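Local coordinates for protein HcgC (Methanococcus maripaludis S2, PDB 5O4J) that is a SAM-dependent C-methyltransferase that probably methylates a pyridinol precursor of the [Fe]-hydrogenase cofactor, at residues F42-V47 / C65-I70; L195-Y200 / D236-E241; D72-L77 / H214-K219. One frame throughout, in Å; residues are numbered along the deposited sequence. Where two conformers were deposited one is given.

Interaction 1 of 3, residues F42-V47 / C65-I70; sequences FKQAIV and CEEVII
Ala-45 and Val-47 bond to Glu-67 and Ile-69 in a regular parallel ladder, the tightly packed part of the contact. Ala-45 N gives to Glu-67 O at 2.8 Å, Ile-69 N to Ala-45 O and Val-47 N to Ile-69 O, all nearly straight. Cys-65 SG fits between Ala-45 CB and the Phe-42 ring, which it approaches obliquely, 3.8 Å from Phe-42 CD2. Further along that face, Val-47 CG1 meets Ile-70 CD1 at 3.8 Å. On the other face, Gln-44, CG anti to the backbone N (chi1 -179°), runs alongside Glu-67, and its NE2 donates in the amide plane to Glu-67 OE2 (3.0 Å), from above the carboxylate. Asn-105 N and Ser-103 O hold its amide, so an alanine in place of Gln-44 would probably leave both loop atoms and the Glu-67 carboxylate without this partner. The exposed corner at Lys-43 and Glu-66 is looser: Glu-66 N bonds to Phe-42 O, but Glu-67 N to Lys-43 O is weak, and Lys-43 NZ stays 5.2 Å from Glu-66 OE2. Helix 54-60 connects strands 42-48 and 65-72 in a beta-alpha-beta unit; its Ala-58 covers Val-68 and Ile-70, while strands 108-111 and 87-90 continue the sheet.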
loop_
_atom_site.group_PDB
_atom_site.type_symbol
_atom_site.label_atom_id
_atom_site.label_comp_id
_atom_site.label_asym_id
_atom_site.label_seq_id
_atom_site.Cartn_x
_atom_site.Cartn_y
_atom_site.Cartn_z
ATOM N N PHE A 42 -25.134 -35.399 15.844
ATOM C CA PHE A 42 -26.427 -34.809 15.539
ATOM C C PHE A 42 -27.200 -35.735 14.613
ATOM O O PHE A 42 -26.618 -36.441 13.787
ATOM C CB PHE A 42 -26.269 -33.430 14.872
ATOM C CG PHE A 42 -25.547 -32.421 15.722
ATOM C CD1 PHE A 42 -26.240 -31.614 16.615
ATOM C CD2 PHE A 42 -24.176 -32.291 15.640
ATOM C CE1 PHE A 42 -25.567 -30.691 17.405
ATOM C CE2 PHE A 42 -23.499 -31.371 16.425
ATOM C CZ PHE A 42 -24.190 -30.567 17.300
ATOM N N LYS A 43 -28.528 -35.703 14.743
ATOM C CA LYS A 43 -29.380 -36.521 13.891
ATOM C C LYS A 43 -29.595 -35.870 12.535
ATOM O O LYS A 43 -29.624 -36.560 11.508
ATOM C CB LYS A 43 -30.727 -36.766 14.576
ATOM C CG LYS A 43 -30.665 -37.803 15.688
ATOM C CD LYS A 43 -31.964 -37.850 16.484
ATOM C CE LYS A 43 -31.984 -39.025 17.452
ATOM N NZ LYS A 43 -30.996 -38.865 18.559
ATOM N N GLN A 44 -29.746 -34.547 12.505
ATOM C CA GLN A 44 -30.062 -33.857 11.262
ATOM C C GLN A 44 -29.483 -32.453 11.285
ATOM O O GLN A 44 -29.866 -31.629 12.121
ATOM C CB GLN A 44 -31.571 -33.808 11.052
ATOM C CG GLN A 44 -31.990 -33.125 9.766
ATOM C CD GLN A 44 -33.488 -33.015 9.648
ATOM O OE1 GLN A 44 -34.108 -32.166 10.283
ATOM N NE2 GLN A 44 -34.083 -33.895 8.854
ATOM N N ALA A 45 -28.580 -32.179 10.353
ATOM C CA ALA A 45 -27.991 -30.861 10.196
ATOM C C ALA A 45 -28.549 -30.219 8.938
ATOM O O ALA A 45 -28.644 -30.867 7.893
ATOM C CB ALA A 45 -26.467 -30.941 10.108
ATOM N N ILE A 46 -28.931 -28.951 9.045
ATOM C CA ILE A 46 -29.358 -28.162 7.895
ATOM C C ILE A 46 -28.397 -26.994 7.741
ATOM O O ILE A 46 -28.162 -26.241 8.693
ATOM C CB ILE A 46 -30.812 -27.683 8.035
ATOM C CG1 ILE A 46 -31.736 -28.901 7.950
ATOM C CG2 ILE A 46 -31.148 -26.657 6.944
ATOM C CD1 ILE A 46 -33.215 -28.594 7.848
ATOM N N VAL A 47 -27.828 -26.867 6.547
ATOM C CA VAL A 47 -26.871 -25.822 6.211
ATOM C C VAL A 47 -27.502 -24.952 5.134
ATOM O O VAL A 47 -27.858 -25.453 4.058
ATOM C CB VAL A 47 -25.543 -26.418 5.724
ATOM C CG1 VAL A 47 -24.560 -25.315 5.344
ATOM C CG2 VAL A 47 -24.962 -27.341 6.782
ATOM N N CYS A 65 -22.826 -36.150 11.863
ATOM C CA CYS A 65 -24.234 -35.863 11.622
ATOM C C CYS A 65 -24.815 -36.978 10.763
ATOM O O CYS A 65 -24.301 -37.256 9.675
ATOM C CB CYS A 65 -24.406 -34.505 10.937
ATOM S SG CYS A 65 -23.798 -33.112 11.901
ATOM N N GLU A 66 -25.881 -37.616 11.257
ATOM C CA GLU A 66 -26.483 -38.739 10.541
ATOM C C GLU A 66 -27.027 -38.310 9.181
ATOM O O GLU A 66 -26.812 -38.989 8.172
ATOM C CB GLU A 66 -27.598 -39.353 11.388
ATOM C CG GLU A 66 -27.110 -40.089 12.628
ATOM C CD GLU A 66 -28.247 -40.670 13.455
ATOM O OE1 GLU A 66 -29.274 -41.068 12.864
ATOM O OE2 GLU A 66 -28.112 -40.726 14.696
ATOM N N GLU A 67 -27.703 -37.169 9.133
ATOM C CA GLU A 67 -28.239 -36.617 7.896
ATOM C C GLU A 67 -27.796 -35.171 7.776
ATOM O O GLU A 67 -27.845 -34.418 8.753
ATOM C CB GLU A 67 -29.766 -36.694 7.869
ATOM C CG GLU A 67 -30.393 -36.307 6.536
ATOM C CD GLU A 67 -31.910 -36.282 6.596
ATOM O OE1 GLU A 67 -32.553 -36.444 5.538
ATOM O OE2 GLU A 67 -32.462 -36.103 7.705
ATOM N N VAL A 68 -27.339 -34.793 6.585
ATOM C CA VAL A 68 -26.906 -33.430 6.312
ATOM C C VAL A 68 -27.665 -32.934 5.093
ATOM O O VAL A 68 -27.629 -33.571 4.035
ATOM C CB VAL A 68 -25.388 -33.330 6.089
ATOM C CG1 VAL A 68 -24.993 -31.884 5.784
ATOM C CG2 VAL A 68 -24.645 -33.834 7.317
ATOM N N ILE A 69 -28.347 -31.805 5.243
ATOM C CA ILE A 69 -29.118 -31.192 4.173
ATOM C C ILE A 69 -28.551 -29.813 3.889
ATOM O O ILE A 69 -28.369 -29.010 4.810
ATOM C CB ILE A 69 -30.601 -31.079 4.543
ATOM C CG1 ILE A 69 -31.167 -32.453 4.910
ATOM C CG2 ILE A 69 -31.368 -30.445 3.394
ATOM C CD1 ILE A 69 -32.430 -32.378 5.716
ATOM N N ILE A 70 -28.287 -29.538 2.618
ATOM C CA ILE A 70 -27.950 -28.200 2.147
ATOM C C ILE A 70 -29.217 -27.577 1.589
ATOM O O ILE A 70 -29.915 -28.200 0.781
ATOM C CB ILE A 70 -26.848 -28.243 1.074
ATOM C CG1 ILE A 70 -25.463 -28.353 1.720
ATOM C CG2 ILE A 70 -26.935 -27.016 0.141
ATOM C CD1 ILE A 70 -24.739 -27.020 1.912
#

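Interaction 2 of 3, residues L195-Y200 / D236-E241; sequences LDSVLY and DHVEYE. With 9KH (6-carboxy methyl-4-hydroxy-2-pyridinol), chain K.
Ser-197 and Asp-236 join a beta turn to the loop before a helix in a small, partly buried contact, where the type II turn from Leu-195 to Val-198, leading into strand 198-203, meets the connection from strand 230-234 to helix 239-251. One hydrogen bond crosses it: Asp-236 N donates to Ser-197 OG at 2.9 Å, with an angle of 154° at the hydrogen. The same hydroxyl donates to Asp-196 O (2.7 Å), in the carbonyl plane and on a lone pair. Ser-197 OG sits between its backbone N and carbonyl carbon (chi1 87°), a position from which it can serve both partners, and these two bonds fix its rotation.

Apolar groups fill the rest. Val-198 CG2 meets Val-238 CG1 at 3.9 Å, the two side chains crossing at about a right angle, and Val-238 takes the N-cap position of the helix. At the outer end both methyls of Leu-195 rest against Glu-241 CB, CD1 the nearer at 3.6 Å. Leu-199, next after Val-198 in the strand, turns to the pyridinol instead, its CD2 3.7 Å from N5 of the ligand, while Tyr-200 offers its ring edge to C10. Thr-179 and Ile-115 of the second subunit hydrogen-bond the same ligand, so this pocket is built at a subunit interface.

Asp-196 OD2 and Asp-236 OD2 lie 4.0 Å apart, their carboxylate planes turned 55° from each other. Gly-143 N of the second subunit donates to Asp-196 OD1, which may help offset this closeness of like charges. Ser-197 N donates to Asp-141 OD2 of that subunit, whose Lys-173 grips Leu-195 O and Val-198 O. The turn's polar groups are thus satisfied largely by the second subunit, so its shape is probably set partly across the interface.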
loop_
_atom_site.group_PDB
_atom_site.type_symbol
_atom_site.label_atom_id
_atom_site.label_comp_id
_atom_site.label_asym_id
_atom_site.label_seq_id
_atom_site.Cartn_x
_atom_site.Cartn_y
_atom_site.Cartn_z
ATOM N N LEU A 195 9.414 -8.083 -6.452
ATOM C CA LEU A 195 10.567 -8.960 -6.606
ATOM C C LEU A 195 11.484 -8.448 -7.711
ATOM O O LEU A 195 11.024 -7.951 -8.745
ATOM C CB LEU A 195 10.120 -10.386 -6.931
ATOM C CG LEU A 195 9.352 -11.144 -5.853
ATOM C CD1 LEU A 195 8.804 -12.443 -6.441
ATOM C CD2 LEU A 195 10.222 -11.414 -4.621
ATOM N N ASP A 196 12.794 -8.574 -7.497
ATOM C CA ASP A 196 13.738 -8.138 -8.513
ATOM C C ASP A 196 13.455 -8.827 -9.837
ATOM O O ASP A 196 13.239 -10.042 -9.889
ATOM C CB ASP A 196 15.177 -8.440 -8.090
ATOM C CG ASP A 196 16.177 -7.966 -9.112
ATOM O OD1 ASP A 196 16.085 -6.788 -9.493
ATOM O OD2 ASP A 196 17.049 -8.755 -9.535
ATOM N N SER A 197 13.466 -8.033 -10.910
ATOM C CA SER A 197 13.370 -8.434 -12.316
ATOM C C SER A 197 11.931 -8.645 -12.789
ATOM O O SER A 197 11.738 -8.912 -13.976
ATOM C CB SER A 197 14.169 -9.705 -12.636
ATOM O OG SER A 197 13.414 -10.875 -12.403
ATOM N N VAL A 198 10.923 -8.544 -11.924
ATOM C CA VAL A 198 9.545 -8.663 -12.393
ATOM C C VAL A 198 9.188 -7.427 -13.204
ATOM O O VAL A 198 9.443 -6.293 -12.779
ATOM C CB VAL A 198 8.580 -8.858 -11.214
ATOM C CG1 VAL A 198 7.115 -8.767 -11.686
ATOM C CG2 VAL A 198 8.852 -10.194 -10.529
ATOM N N LEU A 199 8.622 -7.651 -14.397
ATOM C CA LEU A 199 8.085 -6.579 -15.232
ATOM C C LEU A 199 6.651 -6.250 -14.840
ATOM O O LEU A 199 6.299 -5.084 -14.640
ATOM C CB LEU A 199 8.122 -6.995 -16.697
ATOM C CG LEU A 199 9.478 -7.098 -17.392
ATOM C CD1 LEU A 199 10.322 -8.198 -16.788
ATOM C CD2 LEU A 199 9.282 -7.375 -18.876
ATOM N N TYR A 200 5.797 -7.261 -14.781
ATOM C CA TYR A 200 4.429 -7.042 -14.329
ATOM C C TYR A 200 3.878 -8.361 -13.823
ATOM O O TYR A 200 4.437 -9.429 -14.087
ATOM C CB TYR A 200 3.548 -6.444 -15.436
ATOM C CG TYR A 200 3.291 -7.326 -16.652
ATOM C CD1 TYR A 200 2.276 -8.277 -16.646
ATOM C CD2 TYR A 200 4.040 -7.184 -17.802
ATOM C CE1 TYR A 200 2.028 -9.080 -17.758
ATOM C CE2 TYR A 200 3.805 -7.984 -18.922
ATOM C CZ TYR A 200 2.796 -8.922 -18.889
ATOM O OH TYR A 200 2.545 -9.703 -19.987
ATOM N N ASP A 236 14.308 -12.744 -14.487
ATOM C CA ASP A 236 14.938 -13.806 -13.723
ATOM C C ASP A 236 13.893 -14.734 -13.122
ATOM O O ASP A 236 12.692 -14.444 -13.100
ATOM C CB ASP A 236 15.829 -13.216 -12.627
ATOM C CG ASP A 236 16.959 -12.376 -13.190
ATOM O OD1 ASP A 236 17.437 -12.689 -14.302
ATOM O OD2 ASP A 236 17.369 -11.407 -12.525
ATOM N N HIS A 237 14.371 -15.862 -12.608
ATOM C CA HIS A 237 13.475 -16.833 -12.005
ATOM C C HIS A 237 12.820 -16.248 -10.763
ATOM O O HIS A 237 13.493 -15.682 -9.896
ATOM C CB HIS A 237 14.235 -18.112 -11.653
ATOM C CG HIS A 237 14.735 -18.853 -12.851
ATOM N ND1 HIS A 237 13.955 -19.740 -13.559
ATOM C CD2 HIS A 237 15.950 -18.855 -13.452
ATOM C CE1 HIS A 237 14.659 -20.239 -14.561
ATOM N NE2 HIS A 237 15.873 -19.721 -14.516
ATOM N N VAL A 238 11.501 -16.417 -10.676
ATOM C CA VAL A 238 10.714 -15.983 -9.525
ATOM C C VAL A 238 9.801 -17.083 -9.015
ATOM O O VAL A 238 9.084 -16.877 -8.037
ATOM C CB VAL A 238 9.897 -14.716 -9.863
ATOM C CG1 VAL A 238 10.824 -13.529 -10.104
ATOM C CG2 VAL A 238 9.005 -14.943 -11.079
ATOM N N GLU A 239 9.876 -18.275 -9.612
ATOM C CA GLU A 239 8.955 -19.358 -9.283
ATOM C C GLU A 239 8.880 -19.627 -7.780
ATOM O O GLU A 239 7.785 -19.837 -7.241
ATOM C CB GLU A 239 9.366 -20.625 -10.040
ATOM C CG GLU A 239 10.840 -21.002 -9.888
ATOM C CD GLU A 239 11.332 -21.927 -10.984
ATOM O OE1 GLU A 239 10.526 -22.314 -11.854
ATOM O OE2 GLU A 239 12.536 -22.263 -10.978
ATOM N N TYR A 240 10.014 -19.621 -7.079
ATOM C CA TYR A 240 9.980 -19.997 -5.663
ATOM C C TYR A 240 9.344 -18.913 -4.804
ATOM O O TYR A 240 8.491 -19.204 -3.953
ATOM C CB TYR A 240 11.389 -20.318 -5.172
ATOM C CG TYR A 240 11.981 -21.496 -5.893
ATOM C CD1 TYR A 240 11.195 -22.595 -6.218
ATOM C CD2 TYR A 240 13.310 -21.502 -6.279
ATOM C CE1 TYR A 240 11.721 -23.671 -6.891
ATOM C CE2 TYR A 240 13.846 -22.578 -6.950
ATOM C CZ TYR A 240 13.043 -23.656 -7.253
ATOM O OH TYR A 240 13.570 -24.724 -7.925
ATOM N N GLU A 241 9.759 -17.660 -4.990
ATOM C CA GLU A 241 9.169 -16.576 -4.209
ATOM C C GLU A 241 7.687 -16.428 -4.521
ATOM O O GLU A 241 6.892 -16.074 -3.639
ATOM C CB GLU A 241 9.913 -15.267 -4.487
ATOM C CG GLU A 241 11.359 -15.272 -4.015
ATOM C CD GLU A 241 12.328 -15.813 -5.065
ATOM O OE1 GLU A 241 11.880 -16.470 -6.030
ATOM O OE2 GLU A 241 13.548 -15.584 -4.917
HETATM C C2 9KH K . 9.406 -5.090 -23.394
HETATM C C3 9KH K . 8.418 -4.799 -22.468
HETATM C C4 9KH K . 7.674 -5.826 -21.918
HETATM C C6 9KH K . 8.862 -7.413 -23.173
HETATM O O1 9KH K . 10.138 -4.083 -23.939
HETATM N N5 9KH K . 7.905 -7.102 -22.268
HETATM C C7 9KH K . 9.631 -6.411 -23.757
HETATM O O8 9KH K . 9.061 -8.716 -23.501
HETATM C C9 9KH K . 8.160 -3.372 -22.062
HETATM C C10 9KH K . 6.603 -5.520 -20.901
HETATM C C12 9KH K . 5.349 -4.986 -21.552
HETATM O O13 9KH K . 4.678 -4.188 -20.877
HETATM O O14 9KH K . 5.020 -5.367 -22.700
#

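Interaction 3 of 3, residues D72-L77 / H214-K219; sequences DIQPHL and HEKNVK. With SAH (S-adenosyl-L-homocysteine), chain E.
His-76 carries the aliphatic part of Lys-216 flat over one ring face, a CH-pi contact with no hydrogen bond between the segments. Lys-216 CB stands 3.9 Å from the ring centroid and 14° off its normal; CG follows, 3.8 Å from His-76 CE1. The opposite face is backed by Leu-77 CG, and the edge meets Gln-74 OE1 in the ring plane. With CG between the backbone N and the carbonyl carbon (chi1 79°), the imidazole swings into this slot, where its NE2 bonds to Val-212 O. The Lys-216 side chain crosses that of His-76 at about a right angle, bends at chi4, and gives its NZ to Phe-213 O; on the way CE passes 3.5 Å from Gln-74 OE1. Val-218 CG2 touches both His-76 CD2 and Leu-77 CD2, 4.1 Å from each. At the start of segment 72-77, Asp-72 holds the ribose of S-adenosylhomocysteine: OD1 accepts from O2' and OD2 from O3', each at 2.7 Å. Gln-74 N donates to the anti lone pair of Asp-72 OD1, closing an Asx turn. An acidic residue ending strand 65-72, the second in the Rossmann-like order, and clasping both ribose hydroxyls is typical of such methyltransferases.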
loop_
_atom_site.group_PDB
_atom_site.type_symbol
_atom_site.label_atom_id
_atom_site.label_comp_id
_atom_site.label_asym_id
_atom_site.label_seq_id
_atom_site.Cartn_x
_atom_site.Cartn_y
_atom_site.Cartn_z
ATOM N N ASP A 72 -30.540 -24.137 -0.455
ATOM C CA ASP A 72 -30.184 -22.924 -1.162
ATOM C C ASP A 72 -31.391 -22.404 -1.918
ATOM O O ASP A 72 -32.184 -23.181 -2.457
ATOM C CB ASP A 72 -29.028 -23.135 -2.130
ATOM C CG ASP A 72 -28.277 -21.842 -2.405
ATOM O OD1 ASP A 72 -28.806 -20.990 -3.148
ATOM O OD2 ASP A 72 -27.186 -21.659 -1.824
ATOM N N ILE A 73 -31.520 -21.078 -1.940
ATOM C CA ILE A 73 -32.594 -20.434 -2.681
ATOM C C ILE A 73 -32.449 -20.655 -4.179
ATOM O O ILE A 73 -33.438 -20.574 -4.912
ATOM C CB ILE A 73 -32.638 -18.935 -2.314
ATOM C CG1 ILE A 73 -33.961 -18.307 -2.768
ATOM C CG2 ILE A 73 -31.448 -18.176 -2.907
ATOM C CD1 ILE A 73 -34.226 -16.962 -2.121
ATOM N N GLN A 74 -31.234 -20.964 -4.653
ATOM C CA GLN A 74 -30.973 -21.213 -6.064
ATOM C C GLN A 74 -31.012 -22.711 -6.331
ATOM O O GLN A 74 -30.092 -23.426 -5.901
ATOM C CB GLN A 74 -29.609 -20.649 -6.461
ATOM C CG GLN A 74 -29.455 -19.155 -6.260
ATOM C CD GLN A 74 -30.080 -18.350 -7.387
ATOM O OE1 GLN A 74 -30.111 -18.791 -8.538
ATOM N NE2 GLN A 74 -30.574 -17.159 -7.062
ATOM N N PRO A 75 -32.024 -23.237 -7.026
ATOM C CA PRO A 75 -32.054 -24.690 -7.255
ATOM C C PRO A 75 -30.868 -25.217 -8.045
ATOM O O PRO A 75 -30.459 -26.363 -7.819
ATOM C CB PRO A 75 -33.382 -24.905 -8.002
ATOM C CG PRO A 75 -33.781 -23.576 -8.505
ATOM C CD PRO A 75 -33.236 -22.576 -7.539
ATOM N N HIS A 76 -30.291 -24.434 -8.961
ATOM C CA HIS A 76 -29.194 -24.964 -9.768
ATOM C C HIS A 76 -27.932 -25.206 -8.953
ATOM O O HIS A 76 -27.025 -25.895 -9.436
ATOM C CB HIS A 76 -28.887 -24.032 -10.948
ATOM C CG HIS A 76 -28.064 -22.837 -10.587
ATOM N ND1 HIS A 76 -28.599 -21.721 -9.979
ATOM C CD2 HIS A 76 -26.749 -22.571 -10.779
ATOM C CE1 HIS A 76 -27.644 -20.825 -9.797
ATOM N NE2 HIS A 76 -26.514 -21.314 -10.278
ATOM N N LEU A 77 -27.853 -24.691 -7.727
ATOM C CA LEU A 77 -26.663 -24.952 -6.931
ATOM C C LEU A 77 -26.602 -26.377 -6.405
ATOM O O LEU A 77 -25.612 -26.733 -5.755
ATOM C CB LEU A 77 -26.572 -23.954 -5.780
ATOM C CG LEU A 77 -25.962 -22.613 -6.197
ATOM C CD1 LEU A 77 -26.060 -21.626 -5.055
ATOM C CD2 LEU A 77 -24.503 -22.767 -6.637
ATOM N N HIS A 214 -25.308 -15.598 -12.371
ATOM C CA HIS A 214 -25.912 -14.965 -13.533
ATOM C C HIS A 214 -25.951 -15.896 -14.735
ATOM O O HIS A 214 -27.021 -16.123 -15.297
ATOM C CB HIS A 214 -25.150 -13.679 -13.857
ATOM C CG HIS A 214 -25.184 -12.679 -12.745
ATOM N ND1 HIS A 214 -24.292 -11.633 -12.652
ATOM C CD2 HIS A 214 -26.000 -12.578 -11.667
ATOM C CE1 HIS A 214 -24.563 -10.924 -11.570
ATOM N NE2 HIS A 214 -25.591 -11.479 -10.953
ATOM N N GLU A 215 -24.821 -16.508 -15.085
ATOM C CA GLU A 215 -24.799 -17.523 -16.138
ATOM C C GLU A 215 -25.351 -18.860 -15.664
ATOM O O GLU A 215 -25.832 -19.648 -16.487
ATOM C CB GLU A 215 -23.358 -17.705 -16.630
ATOM C CG GLU A 215 -22.750 -16.447 -17.231
ATOM C CD GLU A 215 -21.251 -16.583 -17.452
ATOM O OE1 GLU A 215 -20.568 -15.544 -17.559
ATOM O OE2 GLU A 215 -20.764 -17.728 -17.515
ATOM N N LYS A 216 -25.343 -19.095 -14.353
ATOM C CA LYS A 216 -25.883 -20.305 -13.730
ATOM C C LYS A 216 -25.240 -21.577 -14.277
ATOM O O LYS A 216 -25.908 -22.576 -14.562
ATOM C CB LYS A 216 -27.408 -20.333 -13.866
ATOM C CG LYS A 216 -28.061 -19.155 -13.155
ATOM C CD LYS A 216 -29.562 -19.321 -13.049
ATOM C CE LYS A 216 -30.135 -18.402 -11.993
ATOM N NZ LYS A 216 -29.953 -16.975 -12.349
ATOM N N ASN A 217 -23.910 -21.555 -14.352
ATOM C CA ASN A 217 -23.127 -22.668 -14.885
ATOM C C ASN A 217 -22.047 -23.020 -13.865
ATOM O O ASN A 217 -20.938 -22.484 -13.911
ATOM C CB ASN A 217 -22.543 -22.327 -16.238
ATOM C CG ASN A 217 -21.947 -23.539 -16.920
ATOM O OD1 ASN A 217 -21.598 -24.527 -16.265
ATOM N ND2 ASN A 217 -21.830 -23.478 -18.235
ATOM N N VAL A 218 -22.383 -23.909 -12.924
ATOM C CA VAL A 218 -21.426 -24.292 -11.890
ATOM C C VAL A 218 -20.216 -24.983 -12.501
ATOM O O VAL A 218 -19.078 -24.767 -12.074
ATOM C CB VAL A 218 -22.115 -25.183 -10.841
ATOM C CG1 VAL A 218 -21.084 -25.773 -9.853
ATOM C CG2 VAL A 218 -23.177 -24.392 -10.108
ATOM N N LYS A 219 -20.440 -25.841 -13.493
ATOM C CA LYS A 219 -19.330 -26.571 -14.096
ATOM C C LYS A 219 -18.294 -25.614 -14.675
ATOM O O LYS A 219 -17.083 -25.797 -14.482
ATOM C CB LYS A 219 -19.875 -27.514 -15.164
ATOM C CG LYS A 219 -18.834 -28.364 -15.858
ATOM C CD LYS A 219 -19.521 -29.257 -16.879
ATOM C CE LYS A 219 -18.532 -30.044 -17.712
ATOM N NZ LYS A 219 -19.253 -30.911 -18.680
HETATM N N SAH E . -20.481 -16.700 3.278
HETATM C CA SAH E . -20.356 -17.592 2.086
HETATM C CB SAH E . -20.979 -16.909 0.870
HETATM C CG SAH E . -22.504 -16.993 0.899
HETATM S SD SAH E . -23.234 -16.330 -0.577
HETATM C C SAH E . -18.923 -17.910 1.773
HETATM O O SAH E . -18.670 -18.632 0.777
HETATM O OXT SAH E . -18.051 -17.429 2.510
HETATM C "C5'" SAH E . -24.951 -16.648 -0.294
HETATM C "C4'" SAH E . -25.351 -18.092 -0.578
HETATM O "O4'" SAH E . -26.573 -18.367 0.118
HETATM C "C3'" SAH E . -25.656 -18.308 -2.047
HETATM O "O3'" SAH E . -25.411 -19.670 -2.433
HETATM C "C2'" SAH E . -27.124 -17.957 -2.107
HETATM O "O2'" SAH E . -27.814 -18.487 -3.244
HETATM C "C1'" SAH E . -27.636 -18.559 -0.820
HETATM N N9 SAH E . -28.821 -17.884 -0.269
HETATM C C8 SAH E . -29.062 -16.553 -0.250
HETATM N N7 SAH E . -30.242 -16.313 0.377
HETATM C C5 SAH E . -30.735 -17.503 0.774
HETATM C C6 SAH E . -31.934 -17.968 1.497
HETATM N N6 SAH E . -32.859 -17.077 1.921
HETATM N N1 SAH E . -32.067 -19.292 1.703
HETATM C C2 SAH E . -31.152 -20.184 1.295
HETATM N N3 SAH E . -30.039 -19.839 0.628
HETATM C C4 SAH E . -29.793 -18.534 0.351
#

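From the N terminus, interaction 1 comes first, closing a short loop of 17 residues and pairing neighbouring strands of the large mixed sheet. Strand 65-72 then runs directly into 72-77, where interaction 3 opens; it closes only at 214-219, drawing the loop after that strand against the region between helices 208-213 and 218-225. Interaction 2 opens at 195-200, inside that long loop, and closes at 236-241, beyond it, so the two cross. Interaction 2 ties the edge of the four-stranded antiparallel sheet to the start of helix 239-251. Interactions 1 and 2 lie on opposite sides of the chain's centre, their centres about 47 Å apart.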